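Local structure of tapirin (Caldicellulosiruptor kristjanssonii, 6N2B) at residues S460-E465 with L479-K484; W447-Y452 with T464-K469; E313-G318 with P406-D411. The protein binds cellulose through a beta-helical, calcium-containing C-terminal domain and probably helps cells of this extreme thermophile adhere to plant biomass. All coordinates share one frame; numbering follows the deposited sequence.

Contact 1. Residues S460-E465 with L479-K484. With CA (calcium ion), chain C.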
ATOM      1  N   SER A 460      12.085 -10.364  21.868  1.00 19.33           N
ATOM      2  CA  SER A 460      12.521 -10.517  23.254  1.00 26.46           C
ATOM      3  C   SER A 460      12.086  -9.317  24.101  1.00 25.54           C
ATOM      4  O   SER A 460      11.475  -9.472  25.168  1.00 20.85           O
ATOM      5  CB  SER A 460      14.045 -10.716  23.287  1.00 29.11           C
ATOM      6  OG  SER A 460      14.562 -10.790  24.609  1.00 45.06           O
ATOM      7  N   GLU A 461      12.366  -8.105  23.621  1.00 25.70           N
ATOM      8  CA  GLU A 461      11.954  -6.906  24.342  1.00 21.52           C
ATOM      9  C   GLU A 461      10.444  -6.839  24.514  1.00 20.68           C
ATOM     10  O   GLU A 461       9.947  -6.477  25.587  1.00 18.33           O
ATOM     11  CB  GLU A 461      12.460  -5.685  23.602  1.00 20.94           C
ATOM     12  CG  GLU A 461      13.955  -5.629  23.581  1.00 29.30           C
ATOM     13  CD  GLU A 461      14.455  -4.585  22.631  1.00 35.90           C
ATOM     14  OE1 GLU A 461      13.667  -4.211  21.721  1.00 26.18           O
ATOM     15  OE2 GLU A 461      15.620  -4.144  22.802  1.00 38.58           O
ATOM     16  N   LEU A 462       9.706  -7.207  23.467  1.00 22.15           N
ATOM     17  CA  LEU A 462       8.247  -7.144  23.485  1.00 18.28           C
ATOM     18  C   LEU A 462       7.650  -8.073  24.541  1.00 17.94           C
ATOM     19  O   LEU A 462       6.722  -7.687  25.262  1.00 15.76           O
ATOM     20  CB  LEU A 462       7.729  -7.498  22.097  1.00 16.32           C
ATOM     21  CG  LEU A 462       6.332  -7.151  21.640  1.00 15.77           C
ATOM     22  CD1 LEU A 462       6.065  -5.672  21.833  1.00 13.58           C
ATOM     23  CD2 LEU A 462       6.225  -7.541  20.178  1.00 15.28           C
ATOM     24  N   ILE A 463       8.149  -9.307  24.628  1.00 19.06           N
ATOM     25  CA  ILE A 463       7.696 -10.230  25.668  1.00 20.58           C
ATOM     26  C   ILE A 463       7.983  -9.654  27.058  1.00 26.29           C
ATOM     27  O   ILE A 463       7.121  -9.676  27.950  1.00 24.29           O
ATOM     28  CB  ILE A 463       8.357 -11.612  25.481  1.00 22.04           C
ATOM     29  CG1 ILE A 463       7.910 -12.258  24.173  1.00 18.38           C
ATOM     30  CG2 ILE A 463       8.040 -12.522  26.633  1.00 16.98           C
ATOM     31  CD1 ILE A 463       8.878 -13.293  23.688  1.00 18.13           C
ATOM     32  N   THR A 464       9.193  -9.121  27.259  1.00 15.12           N
ATOM     33  CA  THR A 464       9.515  -8.493  28.536  1.00 19.42           C
ATOM     34  C   THR A 464       8.567  -7.333  28.835  1.00 19.29           C
ATOM     35  O   THR A 464       7.911  -7.307  29.886  1.00 20.59           O
ATOM     36  CB  THR A 464      10.971  -8.013  28.547  1.00 24.25           C
ATOM     37  OG1 THR A 464      11.854  -9.128  28.361  1.00 29.43           O
ATOM     38  CG2 THR A 464      11.305  -7.340  29.868  1.00 17.42           C
ATOM     39  N   GLU A 465       8.474  -6.369  27.916  1.00 16.86           N
ATOM     40  CA  GLU A 465       7.705  -5.160  28.185  1.00 17.90           C
ATOM     41  C   GLU A 465       6.231  -5.468  28.418  1.00 21.09           C
ATOM     42  O   GLU A 465       5.643  -5.006  29.402  1.00 26.34           O
ATOM     43  CB  GLU A 465       7.862  -4.166  27.040  1.00 17.17           C
ATOM     44  CG  GLU A 465       7.105  -2.874  27.267  1.00 17.80           C
ATOM     45  CD  GLU A 465       7.901  -1.916  28.128  1.00 25.42           C
ATOM     46  OE1 GLU A 465       9.080  -2.252  28.393  1.00 26.12           O
ATOM     47  OE2 GLU A 465       7.367  -0.846  28.526  1.00 19.25           O
ATOM     48  N   LEU A 479      -2.201  -4.831  19.681  1.00 18.00           N
ATOM     49  CA  LEU A 479      -0.845  -4.309  19.738  1.00 15.36           C
ATOM     50  C   LEU A 479      -0.688  -3.135  18.777  1.00 16.44           C
ATOM     51  O   LEU A 479      -0.986  -3.254  17.585  1.00 19.09           O
ATOM     52  CB  LEU A 479       0.141  -5.415  19.386  1.00 18.69           C
ATOM     53  CG  LEU A 479       1.367  -5.683  20.231  1.00 21.07           C
ATOM     54  CD1 LEU A 479       2.394  -6.386  19.359  1.00 21.60           C
ATOM     55  CD2 LEU A 479       1.912  -4.396  20.804  1.00 20.63           C
ATOM     56  N   TYR A 480      -0.221  -2.009  19.296  1.00 13.86           N
ATOM     57  CA  TYR A 480       0.105  -0.828  18.502  1.00 16.97           C
ATOM     58  C   TYR A 480       1.600  -0.563  18.678  1.00 22.80           C
ATOM     59  O   TYR A 480       2.050  -0.205  19.774  1.00 16.49           O
ATOM     60  CB  TYR A 480      -0.747   0.365  18.936  1.00 12.20           C
ATOM     61  CG  TYR A 480      -2.187   0.047  18.780  1.00 18.24           C
ATOM     62  CD1 TYR A 480      -2.865  -0.665  19.761  1.00 15.96           C
ATOM     63  CD2 TYR A 480      -2.872   0.394  17.606  1.00 15.59           C
ATOM     64  CE1 TYR A 480      -4.192  -1.005  19.593  1.00 17.83           C
ATOM     65  CE2 TYR A 480      -4.195   0.063  17.432  1.00 11.47           C
ATOM     66  CZ  TYR A 480      -4.851  -0.637  18.424  1.00 17.49           C
ATOM     67  OH  TYR A 480      -6.173  -0.971  18.254  1.00 20.49           O
ATOM     68  N   LEU A 481       2.373  -0.794  17.621  1.00 15.08           N
ATOM     69  CA  LEU A 481       3.819  -0.653  17.673  1.00 16.53           C
ATOM     70  C   LEU A 481       4.192   0.688  17.073  1.00 16.46           C
ATOM     71  O   LEU A 481       3.801   0.987  15.939  1.00 15.94           O
ATOM     72  CB  LEU A 481       4.524  -1.773  16.899  1.00 19.82           C
ATOM     73  CG  LEU A 481       4.103  -3.233  17.103  1.00 25.04           C
ATOM     74  CD1 LEU A 481       4.767  -4.166  16.097  1.00 14.56           C
ATOM     75  CD2 LEU A 481       4.420  -3.674  18.511  1.00 25.72           C
ATOM     76  N   ALA A 482       4.961   1.481  17.818  1.00 11.10           N
ATOM     77  CA  ALA A 482       5.464   2.756  17.319  1.00 16.89           C
ATOM     78  C   ALA A 482       6.977   2.786  17.492  1.00 18.74           C
ATOM     79  O   ALA A 482       7.480   2.709  18.618  1.00 21.51           O
ATOM     80  CB  ALA A 482       4.786   3.935  18.022  1.00  8.20           C
ATOM     81  N   SER A 483       7.706   2.892  16.383  1.00 18.28           N
ATOM     82  CA  SER A 483       9.153   2.766  16.434  1.00 24.28           C
ATOM     83  C   SER A 483       9.852   3.771  15.523  1.00 19.91           C
ATOM     84  O   SER A 483       9.357   4.135  14.456  1.00 22.22           O
ATOM     85  CB  SER A 483       9.594   1.344  16.061  1.00 23.26           C
ATOM     86  OG  SER A 483      11.007   1.293  15.943  1.00 31.65           O
ATOM     87  N   LYS A 484      11.033   4.191  15.958  1.00 20.60           N
ATOM     88  CA  LYS A 484      11.915   5.073  15.209  1.00 25.08           C
ATOM     89  C   LYS A 484      13.046   4.300  14.535  1.00 22.89           C
ATOM     90  O   LYS A 484      13.882   4.890  13.844  1.00 24.09           O
ATOM     91  CB  LYS A 484      12.475   6.150  16.151  1.00 28.24           C
ATOM     92  CG  LYS A 484      12.644   7.535  15.548  1.00 34.07           C
ATOM     93  CD  LYS A 484      12.895   8.563  16.666  1.00 57.26           C
ATOM     94  CE  LYS A 484      13.779   9.735  16.200  1.00 59.02           C
ATOM     95  NZ  LYS A 484      14.304  10.548  17.353  1.00 44.20           N
TER
HETATM   96 CA    CA C 601      10.024  -0.403  29.754  1.00 51.62          CA
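Leu462 carries the helix side of this contact, its two methyls reaching across to Leu479 and Leu481 on the facing strand. The methyls divide the work: CD2 of Leu462 meets CD1 of Leu479 tip to tip at 4.1 Å, while CD1 of Leu462 lies 4.2 Å from CD2 of Leu481. CG of Leu462 stands anti to the backbone N (chi1 -162°), and the fork at its end thus straddles two strand residues that lie on the same side of strand 478-483. Leu479 aims its CB at the helix; the CB of Leu481 points along the interface rather than at the helix, and its CD2 branch bends in to Leu462. The backbones stay well apart, 9.8 Å between CA of Leu462 and CA of Leu481, and the two segments meet through leucine methyls. Helix 459-470 here covers one end of the parallel beta-helix of this domain, lying over strand 478-483 and its parallel neighbour 448-453, whose Val451 touches both Leu462 and Leu479. Phe489 adds an aromatic side chain against Leu462. One turn further along the helix, Glu465 leaves this apolar layer and binds the calcium ion through OE1 at 2.5 Å, in company with Asp429 and the backbone oxygens of Val431, Ala433 and Leu436. Its second oxygen, OE2, is hydrogen-bonded by Ser438.

Contact 2. Residues W447-Y452 with T464-K469. With CA (calcium ion), chain C.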
ATOM      1  N   TRP A 447      -7.558  -6.359  25.722  1.00 26.45           N
ATOM      2  CA  TRP A 447      -6.646  -5.347  26.234  1.00 21.30           C
ATOM      3  C   TRP A 447      -5.847  -4.732  25.094  1.00 25.48           C
ATOM      4  O   TRP A 447      -5.491  -5.404  24.120  1.00 24.44           O
ATOM      5  CB  TRP A 447      -5.681  -5.955  27.247  1.00 18.57           C
ATOM      6  CG  TRP A 447      -6.314  -6.477  28.483  1.00 24.53           C
ATOM      7  CD1 TRP A 447      -7.589  -6.230  28.941  1.00 24.10           C
ATOM      8  CD2 TRP A 447      -5.703  -7.340  29.442  1.00 28.73           C
ATOM      9  NE1 TRP A 447      -7.799  -6.897  30.130  1.00 20.54           N
ATOM     10  CE2 TRP A 447      -6.660  -7.585  30.457  1.00 24.61           C
ATOM     11  CE3 TRP A 447      -4.436  -7.930  29.544  1.00 23.75           C
ATOM     12  CZ2 TRP A 447      -6.388  -8.393  31.550  1.00 21.08           C
ATOM     13  CZ3 TRP A 447      -4.167  -8.733  30.628  1.00 24.74           C
ATOM     14  CH2 TRP A 447      -5.140  -8.960  31.620  1.00 29.74           C
ATOM     15  N   GLU A 448      -5.550  -3.446  25.230  1.00 22.23           N
ATOM     16  CA  GLU A 448      -4.809  -2.705  24.225  1.00 18.56           C
ATOM     17  C   GLU A 448      -3.539  -2.154  24.857  1.00 22.83           C
ATOM     18  O   GLU A 448      -3.555  -1.670  25.992  1.00 25.00           O
ATOM     19  CB  GLU A 448      -5.663  -1.570  23.642  1.00 21.71           C
ATOM     20  CG  GLU A 448      -7.002  -2.012  23.063  1.00 13.16           C
ATOM     21  CD  GLU A 448      -7.732  -0.880  22.324  1.00 26.90           C
ATOM     22  OE1 GLU A 448      -7.141   0.224  22.158  1.00 18.13           O
ATOM     23  OE2 GLU A 448      -8.907  -1.097  21.910  1.00 24.22           O
ATOM     24  N   ILE A 449      -2.428  -2.260  24.145  1.00 19.57           N
ATOM     25  CA  ILE A 449      -1.175  -1.692  24.616  1.00 15.36           C
ATOM     26  C   ILE A 449      -0.466  -1.134  23.406  1.00 15.41           C
ATOM     27  O   ILE A 449      -0.493  -1.736  22.330  1.00 20.40           O
ATOM     28  CB  ILE A 449      -0.285  -2.717  25.362  1.00 13.89           C
ATOM     29  CG1 ILE A 449       1.086  -2.108  25.688  1.00 15.19           C
ATOM     30  CG2 ILE A 449      -0.109  -4.000  24.589  1.00  8.31           C
ATOM     31  CD1 ILE A 449       1.817  -2.802  26.848  1.00  9.78           C
ATOM     32  N   VAL A 450       0.117   0.047  23.559  1.00 16.85           N
ATOM     33  CA  VAL A 450       1.000   0.612  22.548  1.00 19.55           C
ATOM     34  C   VAL A 450       2.421   0.534  23.086  1.00 23.44           C
ATOM     35  O   VAL A 450       2.667   0.851  24.258  1.00 21.65           O
ATOM     36  CB  VAL A 450       0.618   2.056  22.190  1.00 15.94           C
ATOM     37  CG1 VAL A 450       0.444   2.886  23.449  1.00 16.58           C
ATOM     38  CG2 VAL A 450       1.673   2.644  21.290  1.00 14.60           C
ATOM     39  N   VAL A 451       3.344   0.078  22.246  1.00 17.51           N
ATOM     40  CA  VAL A 451       4.737  -0.096  22.631  1.00 17.27           C
ATOM     41  C   VAL A 451       5.583   0.909  21.853  1.00 15.08           C
ATOM     42  O   VAL A 451       5.559   0.931  20.618  1.00 12.57           O
ATOM     43  CB  VAL A 451       5.186  -1.545  22.399  1.00 15.85           C
ATOM     44  CG1 VAL A 451       6.686  -1.703  22.639  1.00 12.42           C
ATOM     45  CG2 VAL A 451       4.376  -2.467  23.328  1.00 11.77           C
ATOM     46  N   TYR A 452       6.319   1.753  22.571  1.00 16.43           N
ATOM     47  CA  TYR A 452       7.203   2.735  21.956  1.00 18.05           C
ATOM     48  C   TYR A 452       8.639   2.234  22.010  1.00 17.49           C
ATOM     49  O   TYR A 452       9.111   1.809  23.067  1.00 18.33           O
ATOM     50  CB  TYR A 452       7.102   4.086  22.654  1.00 18.39           C
ATOM     51  CG  TYR A 452       5.727   4.698  22.587  1.00 27.82           C
ATOM     52  CD1 TYR A 452       5.334   5.447  21.487  1.00 19.82           C
ATOM     53  CD2 TYR A 452       4.810   4.524  23.632  1.00 27.59           C
ATOM     54  CE1 TYR A 452       4.067   6.017  21.430  1.00 21.28           C
ATOM     55  CE2 TYR A 452       3.536   5.090  23.578  1.00 18.17           C
ATOM     56  CZ  TYR A 452       3.178   5.838  22.476  1.00 20.81           C
ATOM     57  OH  TYR A 452       1.929   6.406  22.407  1.00 24.71           O
ATOM     58  N   THR A 464       9.193  -9.121  27.259  1.00 15.12           N
ATOM     59  CA  THR A 464       9.515  -8.493  28.536  1.00 19.42           C
ATOM     60  C   THR A 464       8.567  -7.333  28.835  1.00 19.29           C
ATOM     61  O   THR A 464       7.911  -7.307  29.886  1.00 20.59           O
ATOM     62  CB  THR A 464      10.971  -8.013  28.547  1.00 24.25           C
ATOM     63  OG1 THR A 464      11.854  -9.128  28.361  1.00 29.43           O
ATOM     64  CG2 THR A 464      11.305  -7.340  29.868  1.00 17.42           C
ATOM     65  N   GLU A 465       8.474  -6.369  27.916  1.00 16.86           N
ATOM     66  CA  GLU A 465       7.705  -5.160  28.185  1.00 17.90           C
ATOM     67  C   GLU A 465       6.231  -5.468  28.418  1.00 21.09           C
ATOM     68  O   GLU A 465       5.643  -5.006  29.402  1.00 26.34           O
ATOM     69  CB  GLU A 465       7.862  -4.166  27.040  1.00 17.17           C
ATOM     70  CG  GLU A 465       7.105  -2.874  27.267  1.00 17.80           C
ATOM     71  CD  GLU A 465       7.901  -1.916  28.128  1.00 25.42           C
ATOM     72  OE1 GLU A 465       9.080  -2.252  28.393  1.00 26.12           O
ATOM     73  OE2 GLU A 465       7.367  -0.846  28.526  1.00 19.25           O
ATOM     74  N   VAL A 466       5.610  -6.246  27.530  1.00 14.66           N
ATOM     75  CA  VAL A 466       4.173  -6.491  27.650  1.00 20.90           C
ATOM     76  C   VAL A 466       3.844  -7.162  28.986  1.00 20.40           C
ATOM     77  O   VAL A 466       2.957  -6.713  29.720  1.00 22.60           O
ATOM     78  CB  VAL A 466       3.660  -7.315  26.449  1.00 29.09           C
ATOM     79  CG1 VAL A 466       2.283  -7.868  26.721  1.00 19.31           C
ATOM     80  CG2 VAL A 466       3.627  -6.465  25.168  1.00 17.27           C
ATOM     81  N   ASN A 467       4.561  -8.235  29.330  1.00 17.56           N
ATOM     82  CA  ASN A 467       4.293  -8.948  30.580  1.00 18.84           C
ATOM     83  C   ASN A 467       4.458  -8.058  31.798  1.00 19.79           C
ATOM     84  O   ASN A 467       3.749  -8.222  32.796  1.00 19.41           O
ATOM     85  CB  ASN A 467       5.238 -10.142  30.732  1.00 20.06           C
ATOM     86  CG  ASN A 467       4.737 -11.362  30.036  1.00 27.03           C
ATOM     87  OD1 ASN A 467       3.744 -11.986  30.449  1.00 19.61           O
ATOM     88  ND2 ASN A 467       5.448 -11.743  28.966  1.00 20.13           N
ATOM     89  N   SER A 468       5.438  -7.161  31.771  1.00 22.76           N
ATOM     90  CA  SER A 468       5.634  -6.302  32.927  1.00 23.32           C
ATOM     91  C   SER A 468       4.412  -5.418  33.166  1.00 24.74           C
ATOM     92  O   SER A 468       4.026  -5.180  34.318  1.00 25.96           O
ATOM     93  CB  SER A 468       6.880  -5.454  32.733  1.00 22.65           C
ATOM     94  OG  SER A 468       6.639  -4.484  31.717  1.00 28.79           O
ATOM     95  N   LYS A 469       3.792  -4.918  32.089  1.00 17.05           N
ATOM     96  CA  LYS A 469       2.690  -3.981  32.258  1.00 17.41           C
ATOM     97  C   LYS A 469       1.378  -4.694  32.536  1.00 29.36           C
ATOM     98  O   LYS A 469       0.540  -4.170  33.287  1.00 24.00           O
ATOM     99  CB  LYS A 469       2.537  -3.080  31.030  1.00 13.03           C
ATOM    100  CG  LYS A 469       3.763  -2.182  30.740  1.00 19.34           C
ATOM    101  CD  LYS A 469       4.087  -1.282  31.916  1.00 13.28           C
ATOM    102  CE  LYS A 469       5.027  -0.164  31.559  1.00 17.94           C
ATOM    103  NZ  LYS A 469       4.510   0.821  30.565  1.00 20.88           N
TER
HETATM  104 CA    CA C 601      10.024  -0.403  29.754  1.00 51.62          CA
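Strand 448-452 and helix 464-469 run at 136° to each other, their axes 10.1 Å apart at the closest, with Ile449 nearest Val466 and Val451 nearest Glu465 along the backbones. Ile449 covers the most ground. Its side chain is extended, with CG1 anti to the backbone N (chi1 173°), which carries CD1 out to the helix; there this one methyl touches CG2 of Val466 at 4.4 Å and CB of Lys469 at 4.3 Å, residues three apart on the helix. CG2 of Val466 also faces CG2 of Val451, at 4.5 Å, so that a single valine methyl is met by two strand residues. The contacts are aliphatic, and Phe473 packs on Val466 beside them. Toward strand 448-452 Lys469 offers its CB. Its chain bends at chi2 and projects out from the helix toward the carboxylate of Glu465, and NZ is hydrogen-bonded to Ser438, with a long salt bridge to OE2 of Glu465 at 3.9 Å. The ammonium thus lies close to carboxylates that bind the calcium. Within the helix, OG of Ser468 donates to the backbone O of Glu465 at 2.6 Å, tilted 24° from the carbonyl plane, and the same oxygen accepts from the N of Lys469. These bonds tie down the turn that follows Glu465. A helix packed on strand 448-453 by its aliphatic side thus supplies one carboxylate to the calcium site of the tapirin C-terminal domain, whose other protein ligands come from Asp429, Val431, Ala433 and Leu436.

Contact 3. Residues E313-G318 with P406-D411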
ATOM      1  N   GLU A 313     -10.849   3.539 -11.945  1.00 28.32           N
ATOM      2  CA  GLU A 313     -10.374   4.816 -12.455  1.00 23.50           C
ATOM      3  C   GLU A 313      -8.865   4.775 -12.385  1.00 27.46           C
ATOM      4  O   GLU A 313      -8.308   4.225 -11.429  1.00 30.07           O
ATOM      5  CB  GLU A 313     -10.904   5.999 -11.649  1.00 15.45           C
ATOM      6  CG  GLU A 313     -12.300   5.783 -11.109  1.00 19.50           C
ATOM      7  CD  GLU A 313     -12.902   7.021 -10.437  1.00 32.53           C
ATOM      8  OE1 GLU A 313     -12.255   8.100 -10.437  1.00 25.18           O
ATOM      9  OE2 GLU A 313     -14.037   6.906  -9.907  1.00 32.04           O
ATOM     10  N   ILE A 314      -8.202   5.325 -13.406  1.00 25.19           N
ATOM     11  CA  ILE A 314      -6.741   5.414 -13.440  1.00 22.71           C
ATOM     12  C   ILE A 314      -6.372   6.774 -14.011  1.00 18.32           C
ATOM     13  O   ILE A 314      -6.839   7.146 -15.089  1.00 22.43           O
ATOM     14  CB  ILE A 314      -6.095   4.264 -14.251  1.00 18.74           C
ATOM     15  CG1 ILE A 314      -4.629   4.555 -14.590  1.00 23.97           C
ATOM     16  CG2 ILE A 314      -6.853   3.990 -15.525  1.00 19.56           C
ATOM     17  CD1 ILE A 314      -3.704   4.564 -13.396  1.00 18.40           C
ATOM     18  N   TYR A 315      -5.562   7.528 -13.282  1.00 17.89           N
ATOM     19  CA  TYR A 315      -5.078   8.822 -13.739  1.00 21.36           C
ATOM     20  C   TYR A 315      -3.568   8.833 -13.631  1.00 21.39           C
ATOM     21  O   TYR A 315      -3.021   8.431 -12.600  1.00 24.08           O
ATOM     22  CB  TYR A 315      -5.666   9.966 -12.915  1.00 22.54           C
ATOM     23  CG  TYR A 315      -7.162   9.884 -12.749  1.00 20.72           C
ATOM     24  CD1 TYR A 315      -8.010  10.325 -13.749  1.00 24.32           C
ATOM     25  CD2 TYR A 315      -7.729   9.359 -11.594  1.00 19.26           C
ATOM     26  CE1 TYR A 315      -9.397  10.253 -13.601  1.00 25.66           C
ATOM     27  CE2 TYR A 315      -9.103   9.294 -11.434  1.00 21.94           C
ATOM     28  CZ  TYR A 315      -9.933   9.734 -12.447  1.00 21.09           C
ATOM     29  OH  TYR A 315     -11.297   9.660 -12.316  1.00 21.69           O
ATOM     30  N   SER A 316      -2.890   9.289 -14.679  1.00 17.71           N
ATOM     31  CA  SER A 316      -1.439   9.217 -14.647  1.00 22.57           C
ATOM     32  C   SER A 316      -0.814  10.339 -15.455  1.00 27.30           C
ATOM     33  O   SER A 316      -1.118  10.512 -16.640  1.00 26.63           O
ATOM     34  CB  SER A 316      -0.942   7.875 -15.168  1.00 18.65           C
ATOM     35  OG  SER A 316       0.461   7.807 -15.013  1.00 24.14           O
ATOM     36  N   ASP A 317       0.069  11.088 -14.804  1.00 28.87           N
ATOM     37  CA  ASP A 317       0.864  12.121 -15.448  1.00 27.94           C
ATOM     38  C   ASP A 317       2.036  11.542 -16.241  1.00 34.07           C
ATOM     39  O   ASP A 317       2.856  12.311 -16.760  1.00 36.41           O
ATOM     40  CB  ASP A 317       1.365  13.116 -14.397  1.00 24.20           C
ATOM     41  CG  ASP A 317       0.243  13.980 -13.823  1.00 35.73           C
ATOM     42  OD1 ASP A 317      -0.866  13.973 -14.398  1.00 41.75           O
ATOM     43  OD2 ASP A 317       0.461  14.674 -12.804  1.00 37.26           O
ATOM     44  N   GLY A 318       2.111  10.208 -16.343  1.00 30.45           N
ATOM     45  CA  GLY A 318       3.184   9.498 -17.016  1.00 25.67           C
ATOM     46  C   GLY A 318       2.685   8.319 -17.835  1.00 29.65           C
ATOM     47  O   GLY A 318       1.522   8.289 -18.241  1.00 26.44           O
ATOM     48  N   PRO A 406     -10.125  14.309 -11.064  1.00 21.59           N
ATOM     49  CA  PRO A 406     -10.993  14.550  -9.914  1.00 23.85           C
ATOM     50  C   PRO A 406     -10.215  15.208  -8.782  1.00 31.14           C
ATOM     51  O   PRO A 406      -8.974  15.209  -8.776  1.00 28.53           O
ATOM     52  CB  PRO A 406     -11.473  13.138  -9.546  1.00 23.66           C
ATOM     53  CG  PRO A 406     -10.363  12.254  -9.996  1.00 22.89           C
ATOM     54  CD  PRO A 406      -9.752  12.893 -11.206  1.00 19.27           C
ATOM     55  N   PRO A 407     -10.903  15.813  -7.811  1.00 31.97           N
ATOM     56  CA  PRO A 407     -10.197  16.683  -6.855  1.00 27.21           C
ATOM     57  C   PRO A 407      -9.359  15.968  -5.808  1.00 31.96           C
ATOM     58  O   PRO A 407      -8.500  16.619  -5.194  1.00 27.86           O
ATOM     59  CB  PRO A 407     -11.335  17.468  -6.190  1.00 30.62           C
ATOM     60  CG  PRO A 407     -12.563  16.626  -6.417  1.00 32.68           C
ATOM     61  CD  PRO A 407     -12.366  15.998  -7.755  1.00 27.07           C
ATOM     62  N   PHE A 408      -9.560  14.663  -5.584  1.00 28.44           N
ATOM     63  CA  PHE A 408      -8.786  13.990  -4.537  1.00 33.84           C
ATOM     64  C   PHE A 408      -7.296  14.036  -4.827  1.00 27.97           C
ATOM     65  O   PHE A 408      -6.481  14.000  -3.897  1.00 25.93           O
ATOM     66  CB  PHE A 408      -9.246  12.532  -4.346  1.00 29.78           C
ATOM     67  CG  PHE A 408      -8.705  11.560  -5.370  1.00 20.56           C
ATOM     68  CD1 PHE A 408      -7.479  10.955  -5.197  1.00 21.84           C
ATOM     69  CD2 PHE A 408      -9.450  11.221  -6.484  1.00 21.06           C
ATOM     70  CE1 PHE A 408      -6.982  10.061  -6.134  1.00 24.26           C
ATOM     71  CE2 PHE A 408      -8.963  10.319  -7.415  1.00 24.80           C
ATOM     72  CZ  PHE A 408      -7.721   9.739  -7.238  1.00 20.68           C
ATOM     73  N   ILE A 409      -6.923  14.106  -6.103  1.00 25.79           N
ATOM     74  CA  ILE A 409      -5.513  14.111  -6.460  1.00 30.43           C
ATOM     75  C   ILE A 409      -4.823  15.324  -5.853  1.00 32.14           C
ATOM     76  O   ILE A 409      -3.805  15.202  -5.162  1.00 27.88           O
ATOM     77  CB  ILE A 409      -5.349  14.059  -7.988  1.00 30.82           C
ATOM     78  CG1 ILE A 409      -5.844  12.712  -8.504  1.00 23.64           C
ATOM     79  CG2 ILE A 409      -3.879  14.301  -8.380  1.00 34.34           C
ATOM     80  CD1 ILE A 409      -6.143  12.699  -9.963  1.00 23.68           C
ATOM     81  N   ASP A 410      -5.378  16.512  -6.083  1.00 32.04           N
ATOM     82  CA  ASP A 410      -4.717  17.698  -5.558  1.00 35.30           C
ATOM     83  C   ASP A 410      -4.784  17.722  -4.039  1.00 30.57           C
ATOM     84  O   ASP A 410      -3.786  18.031  -3.380  1.00 30.20           O
ATOM     85  CB  ASP A 410      -5.320  18.963  -6.166  1.00 37.66           C
ATOM     86  CG  ASP A 410      -4.803  19.238  -7.578  1.00 42.35           C
ATOM     87  OD1 ASP A 410      -3.718  18.725  -7.936  1.00 41.29           O
ATOM     88  OD2 ASP A 410      -5.488  19.965  -8.333  1.00 48.80           O
ATOM     89  N   ASP A 411      -5.934  17.341  -3.475  1.00 24.32           N
ATOM     90  CA  ASP A 411      -6.095  17.254  -2.026  1.00 25.44           C
ATOM     91  C   ASP A 411      -4.939  16.514  -1.366  1.00 29.94           C
ATOM     92  O   ASP A 411      -4.392  16.960  -0.349  1.00 37.15           O
ATOM     93  CB  ASP A 411      -7.405  16.544  -1.689  1.00 31.97           C
ATOM     94  CG  ASP A 411      -8.617  17.382  -1.985  1.00 38.90           C
ATOM     95  OD1 ASP A 411      -8.469  18.600  -2.250  1.00 47.86           O
ATOM     96  OD2 ASP A 411      -9.723  16.806  -1.951  1.00 37.94           O
TER
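With CG anti to its carbonyl carbon (chi1 -49°), Tyr315 extends its ring from the strand toward Pro406, while CG of Phe408, between its backbone N and carbonyl carbon (chi1 80°), brings the edge of that ring to CE2 of Tyr315. CD of Pro406 sits over one face of the tyrosine in a CH-pi contact, 3.6 Å from the ring centroid and 19° off the normal. CG of the proline follows across the outer half of the ring. CE2 of Tyr315 lies near the phenylalanine plane, 4.2 Å from CE2 of Phe408. Ile409 reaches the base of the tyrosine obliquely, its CD1 4.0 Å from CD2 of Tyr315. At the far end, OH of Tyr315 donates to OE1 of Glu313 at 2.6 Å, meeting the carboxylate from above its plane. A leucine in place of Tyr315 removes the ring and the hydroxyl, and would probably leave Pro406 with no aromatic face to pack on and the Glu313 carboxylate freer to turn. Segment 406-411 lies against the outside of the beta-helix through a ring covered on one face by Pro406 and anchored at its hydroxyl by Glu313, which probably limits how far the ring can turn.

In the fold
Contacts 1 and 2 are two halves of one layer: both use helix 459-470, share Thr464 and Glu465, and rest on the neighbouring parallel strands 478-483 and 448-453, which are joined by probable backbone hydrogen bonds of Val451 with Tyr480 and Ala482. Their centres are 7 Å apart. Contact 3 lies on the opposite side of the chain's centre, about 38 Å from contact 1 and 41 Å from contact 2, centre to centre. Contact 1 is wholly buried; Lys469 in contact 2 and Pro406 in contact 3 are partly exposed. Purely aliphatic packing beside the calcium ion marks the first two, whereas contact 3, on the outer flank of the solenoid, relies on aromatic and proline groups.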